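Local coordinates for protein putative ribose operon repressor (Burkholderia thailandensis, PDB 3EGC) that probably acts as a LacI-family transcriptional repressor that binds operator DNA and may sense a sugar-like effector, as its relatives do, at residues G12-D17 / R54-Q59; I128-G133 / K145-A150. One frame throughout, in Å; residues are numbered along the deposited sequence.

Contact 1: G12-D17 / R54-Q59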
loop_
_atom_site.group_PDB
_atom_site.type_symbol
_atom_site.label_atom_id
_atom_site.label_comp_id
_atom_site.label_asym_id
_atom_site.label_seq_id
_atom_site.Cartn_x
_atom_site.Cartn_y
_atom_site.Cartn_z
ATOM N N GLY A 12 -17.785 2.494 10.499
ATOM C CA GLY A 12 -17.236 1.233 10.004
ATOM C C GLY A 12 -16.591 1.478 8.649
ATOM O O GLY A 12 -17.226 2.102 7.809
ATOM N N LEU A 13 -15.326 1.079 8.461
ATOM C CA LEU A 13 -14.679 1.174 7.157
ATOM C C LEU A 13 -14.425 -0.234 6.654
ATOM O O LEU A 13 -13.793 -1.051 7.337
ATOM C CB LEU A 13 -13.374 1.944 7.195
ATOM C CG LEU A 13 -12.500 1.891 5.941
ATOM C CD1 LEU A 13 -13.208 2.479 4.684
ATOM C CD2 LEU A 13 -11.135 2.586 6.130
ATOM N N ILE A 14 -15.034 -0.551 5.543
ATOM C CA ILE A 14 -14.939 -1.888 5.005
ATOM C C ILE A 14 -14.327 -1.745 3.647
ATOM O O ILE A 14 -14.834 -1.054 2.829
ATOM C CB ILE A 14 -16.329 -2.594 4.913
ATOM C CG1 ILE A 14 -16.891 -2.805 6.325
ATOM C CG2 ILE A 14 -16.213 -3.937 4.101
ATOM C CD1 ILE A 14 -18.347 -3.390 6.402
ATOM N N VAL A 15 -13.211 -2.396 3.436
ATOM C CA VAL A 15 -12.438 -2.196 2.259
ATOM C C VAL A 15 -12.239 -3.529 1.534
ATOM O O VAL A 15 -11.935 -4.534 2.165
ATOM C CB VAL A 15 -11.108 -1.529 2.697
ATOM C CG1 VAL A 15 -9.926 -1.978 1.890
ATOM C CG2 VAL A 15 -11.279 0.004 2.709
ATOM N N SER A 16 -12.332 -3.529 0.204
ATOM C CA SER A 16 -12.176 -4.741 -0.559
ATOM C C SER A 16 -10.716 -5.293 -0.624
ATOM O O SER A 16 -10.509 -6.546 -0.782
ATOM C CB SER A 16 -12.714 -4.530 -1.942
ATOM O OG SER A 16 -12.240 -3.297 -2.496
ATOM N N ASP A 17 -9.713 -4.409 -0.493
ATOM C CA ASP A 17 -8.353 -4.899 -0.437
ATOM C C ASP A 17 -7.325 -3.936 0.191
ATOM O O ASP A 17 -6.669 -3.197 -0.522
ATOM C CB ASP A 17 -7.884 -5.357 -1.829
ATOM C CG ASP A 17 -6.532 -5.982 -1.793
ATOM O OD1 ASP A 17 -5.964 -6.169 -0.678
ATOM O OD2 ASP A 17 -5.998 -6.270 -2.880
ATOM N N ARG A 54 -20.410 -9.032 3.660
ATOM C CA ARG A 54 -21.702 -9.121 4.302
ATOM C C ARG A 54 -21.510 -9.432 5.784
ATOM O O ARG A 54 -22.221 -8.926 6.612
ATOM C CB ARG A 54 -22.524 -10.227 3.627
ATOM C CG ARG A 54 -23.968 -10.196 3.985
ATOM C CD ARG A 54 -24.787 -11.169 3.052
ATOM N NE ARG A 54 -24.038 -11.739 1.935
ATOM C CZ ARG A 54 -23.952 -13.044 1.622
ATOM N NH1 ARG A 54 -24.547 -13.969 2.361
ATOM N NH2 ARG A 54 -23.269 -13.416 0.539
ATOM N N GLU A 55 -20.528 -10.248 6.127
ATOM C CA GLU A 55 -20.266 -10.511 7.527
ATOM C C GLU A 55 -19.723 -9.317 8.275
ATOM O O GLU A 55 -20.036 -9.103 9.476
ATOM C CB GLU A 55 -19.299 -11.697 7.712
ATOM C CG GLU A 55 -19.910 -13.013 7.213
ATOM C CD GLU A 55 -18.988 -14.231 7.327
ATOM O OE1 GLU A 55 -19.532 -15.375 7.367
ATOM O OE2 GLU A 55 -17.743 -14.056 7.336
ATOM N N ALA A 56 -18.868 -8.545 7.600
ATOM C CA ALA A 56 -18.380 -7.331 8.222
ATOM C C ALA A 56 -19.542 -6.354 8.462
ATOM O O ALA A 56 -19.651 -5.771 9.559
ATOM C CB ALA A 56 -17.296 -6.722 7.434
ATOM N N VAL A 57 -20.419 -6.209 7.458
ATOM C CA VAL A 57 -21.478 -5.205 7.525
ATOM C C VAL A 57 -22.349 -5.523 8.763
ATOM O O VAL A 57 -22.596 -4.665 9.581
ATOM C CB VAL A 57 -22.372 -5.161 6.239
ATOM C CG1 VAL A 57 -23.694 -4.355 6.510
ATOM C CG2 VAL A 57 -21.631 -4.522 5.046
ATOM N N GLY A 58 -22.767 -6.784 8.882
ATOM C CA GLY A 58 -23.561 -7.271 10.015
ATOM C C GLY A 58 -22.825 -7.139 11.343
ATOM O O GLY A 58 -23.376 -6.696 12.327
ATOM N N GLN A 59 -21.546 -7.453 11.337
ATOM C CA GLN A 59 -20.721 -7.297 12.509
ATOM C C GLN A 59 -20.670 -5.838 12.965
ATOM O O GLN A 59 -20.862 -5.542 14.169
ATOM C CB GLN A 59 -19.350 -7.833 12.190
ATOM C CG GLN A 59 -18.338 -7.673 13.268
ATOM C CD GLN A 59 -17.009 -8.151 12.807
ATOM O OE1 GLN A 59 -16.876 -9.307 12.381
ATOM N NE2 GLN A 59 -15.999 -7.260 12.854
#
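Ile14 and Ala56 are the residues whose CA atoms come nearest across strand 12-15 and helix 54-59, at 7.2 Å, and no hydrogen bond crosses the gap. Ile14 alone reaches across from the strand. With chi1 at -65° its CG1 stands opposite the carbonyl carbon, and with chi2 near 175° the chain runs out extended, so that CD1 becomes the probe that meets the helix. The methyl settles between two consecutive helix residues: Ile14 CD1 lies 3.6 Å from Ala56 CB and 3.7 Å from Val57 CG2. It also rests 3.7 Å from the backbone atom Val57 N, so it meets the Ala56 methyl and the amide nitrogen of the next residue together. Ile14 CG1 backs this up at 4.1 Å from Ala56 CB. Val57 adds the CG2 branch, which lies beside its own backbone N. The contact is small, and its side-chain contacts are apolar, a piece of the hydrophobic layer between sheet and helix in an alpha/beta domain. On the sheet side, strand 12-15 is hydrogen-bonded to Leu42 and Ala44 along one edge and to Gly67 and Ile69 along the other. Leu68 touches both Ile14 and Val57, Tyr79 and Leu80 of helix 78-82 lean on Val57, while Ala56 packs on Arg35 of the second subunit.

Contact 2: I128-G133 / K145-A150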
loop_
_atom_site.group_PDB
_atom_site.type_symbol
_atom_site.label_atom_id
_atom_site.label_comp_id
_atom_site.label_asym_id
_atom_site.label_seq_id
_atom_site.Cartn_x
_atom_site.Cartn_y
_atom_site.Cartn_z
ATOM N N ILE A 128 -4.317 0.334 -30.628
ATOM C CA ILE A 128 -4.326 0.540 -29.213
ATOM C C ILE A 128 -5.299 -0.385 -28.489
ATOM O O ILE A 128 -6.448 -0.474 -28.871
ATOM C CB ILE A 128 -4.617 2.020 -28.869
ATOM C CG1 ILE A 128 -3.553 2.908 -29.523
ATOM C CG2 ILE A 128 -4.653 2.207 -27.370
ATOM C CD1 ILE A 128 -3.793 4.380 -29.318
ATOM N N GLY A 129 -4.836 -1.045 -27.434
ATOM C CA GLY A 129 -5.696 -1.921 -26.680
ATOM C C GLY A 129 -5.892 -1.475 -25.218
ATOM O O GLY A 129 -5.314 -0.486 -24.758
ATOM N N ALA A 130 -6.700 -2.224 -24.506
ATOM C CA ALA A 130 -7.013 -1.928 -23.145
ATOM C C ALA A 130 -7.113 -3.237 -22.315
ATOM O O ALA A 130 -7.771 -4.155 -22.704
ATOM C CB ALA A 130 -8.362 -1.144 -23.071
ATOM N N ILE A 131 -6.418 -3.287 -21.198
ATOM C CA ILE A 131 -6.534 -4.390 -20.261
ATOM C C ILE A 131 -7.157 -3.786 -19.017
ATOM O O ILE A 131 -6.596 -2.888 -18.403
ATOM C CB ILE A 131 -5.165 -4.994 -19.889
ATOM C CG1 ILE A 131 -4.240 -5.077 -21.117
ATOM C CG2 ILE A 131 -5.348 -6.329 -19.165
ATOM C CD1 ILE A 131 -4.698 -6.103 -22.119
ATOM N N VAL A 132 -8.360 -4.241 -18.706
ATOM C CA VAL A 132 -9.062 -3.826 -17.539
ATOM C C VAL A 132 -9.227 -4.992 -16.585
ATOM O O VAL A 132 -8.906 -6.133 -16.916
ATOM C CB VAL A 132 -10.425 -3.222 -17.873
ATOM C CG1 VAL A 132 -10.277 -1.998 -18.799
ATOM C CG2 VAL A 132 -11.311 -4.261 -18.502
ATOM N N GLY A 133 -9.730 -4.673 -15.399
ATOM C CA GLY A 133 -9.965 -5.683 -14.371
ATOM C C GLY A 133 -11.288 -6.365 -14.620
ATOM O O GLY A 133 -11.823 -6.279 -15.700
ATOM N N LYS A 145 -15.060 2.546 -21.530
ATOM C CA LYS A 145 -15.823 3.595 -22.221
ATOM C C LYS A 145 -14.989 4.832 -22.660
ATOM O O LYS A 145 -15.181 5.363 -23.773
ATOM C CB LYS A 145 -16.978 4.053 -21.337
ATOM C CG LYS A 145 -17.766 5.211 -21.859
ATOM C CD LYS A 145 -19.005 5.477 -20.988
ATOM C CE LYS A 145 -19.763 6.706 -21.520
ATOM N NZ LYS A 145 -20.934 7.124 -20.686
ATOM N N GLY A 146 -14.078 5.273 -21.780
ATOM C CA GLY A 146 -13.194 6.393 -22.080
ATOM C C GLY A 146 -12.244 6.056 -23.207
ATOM O O GLY A 146 -11.992 6.866 -24.100
ATOM N N PHE A 147 -11.763 4.823 -23.182
ATOM C CA PHE A 147 -10.947 4.311 -24.243
ATOM C C PHE A 147 -11.681 4.358 -25.591
ATOM O O PHE A 147 -11.181 4.921 -26.571
ATOM C CB PHE A 147 -10.467 2.936 -23.893
ATOM C CG PHE A 147 -9.954 2.149 -25.067
ATOM C CD1 PHE A 147 -8.663 2.379 -25.556
ATOM C CD2 PHE A 147 -10.743 1.173 -25.669
ATOM C CE1 PHE A 147 -8.149 1.662 -26.571
ATOM C CE2 PHE A 147 -10.239 0.444 -26.734
ATOM C CZ PHE A 147 -8.920 0.675 -27.175
ATOM N N ARG A 148 -12.900 3.863 -25.614
ATOM C CA ARG A 148 -13.647 3.771 -26.864
ATOM C C ARG A 148 -13.978 5.157 -27.393
ATOM O O ARG A 148 -14.004 5.372 -28.627
ATOM C CB ARG A 148 -14.931 2.961 -26.714
ATOM C CG ARG A 148 -14.736 1.465 -26.470
ATOM C CD ARG A 148 -16.133 0.764 -26.547
ATOM N NE ARG A 148 -16.089 -0.637 -26.121
ATOM C CZ ARG A 148 -15.802 -1.654 -26.931
ATOM N NH1 ARG A 148 -15.511 -1.429 -28.231
ATOM N NH2 ARG A 148 -15.772 -2.882 -26.428
ATOM N N ALA A 149 -14.239 6.088 -26.479
ATOM C CA ALA A 149 -14.631 7.411 -26.881
ATOM C C ALA A 149 -13.436 8.126 -27.506
ATOM O O ALA A 149 -13.604 8.901 -28.441
ATOM C CB ALA A 149 -15.192 8.205 -25.698
ATOM N N ALA A 150 -12.241 7.874 -26.989
ATOM C CA ALA A 150 -11.025 8.492 -27.539
ATOM C C ALA A 150 -10.735 7.922 -28.931
ATOM O O ALA A 150 -10.425 8.629 -29.857
ATOM C CB ALA A 150 -9.800 8.233 -26.610
#
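The first strand and the helix of a beta-alpha-beta unit, strand 128-131, helix 138-153 and strand 163-164, meet here through the ring of Phe147. Ala130 and Phe147 are the residues whose CA atoms come nearest, at 7.5 Å. Phe147 reaches the sheet because its CG is anti to the backbone N (chi1 163°), which sends the ring from the helix onto the strand, chiefly against Ile128 and Ala130. Ala130 sits under one face: its CB lies 4.1 Å from the ring centroid and only 8° off the ring normal, a centred CH-pi contact. The rim is used differently. Ile128 O lies near the ring plane at the edge, 3.2 Å from Phe147 CZ, so the carbonyl oxygen faces the slightly positive ring hydrogens rather than the pi cloud. Beside it, Ile128 CG2 packs against Phe147 CE1 at 3.6 Å, the two side chains slanting across each other. In a beta-alpha-beta crossover, which is usually right-handed, the helix returns the chain so that the next strand runs parallel to the first; here segments 128-131 and 145-150 run almost antiparallel, with axes 9.6 Å apart at 172°. Strand 163-164 lies next to 128-131 in the sheet, with a backbone hydrogen bond between Ala164 and Ala130, and Ile163 also touches Phe147. On its other edge strand 128-131 is hydrogen-bonded to Ala189 and Leu191. From the neighbouring helix 109-122, Val117 reaches Phe147 and Ile121 reaches Ile128.

How the contacts relate
Contacts 1 and 2 each join a strand of a parallel set to a helix mainly through apolar side chains, with no hydrogen bond across either. Contact 2 links consecutive elements of one beta-alpha-beta unit, whereas the helix of contact 1 is reached only after helix 21-36 and strand 40-45. Contact 1 sends an aliphatic side chain from strand to helix; contact 2 sends an aromatic ring from helix to strand. Their centres are 31 Å apart, on opposite sides of the chain's centre, with nearest atoms about 12 Å apart, consistent with the two-lobed LacI-family domain, in which a small effector, often a sugar, binds between the lobes in relatives. Only contact 1 has the second subunit beside it.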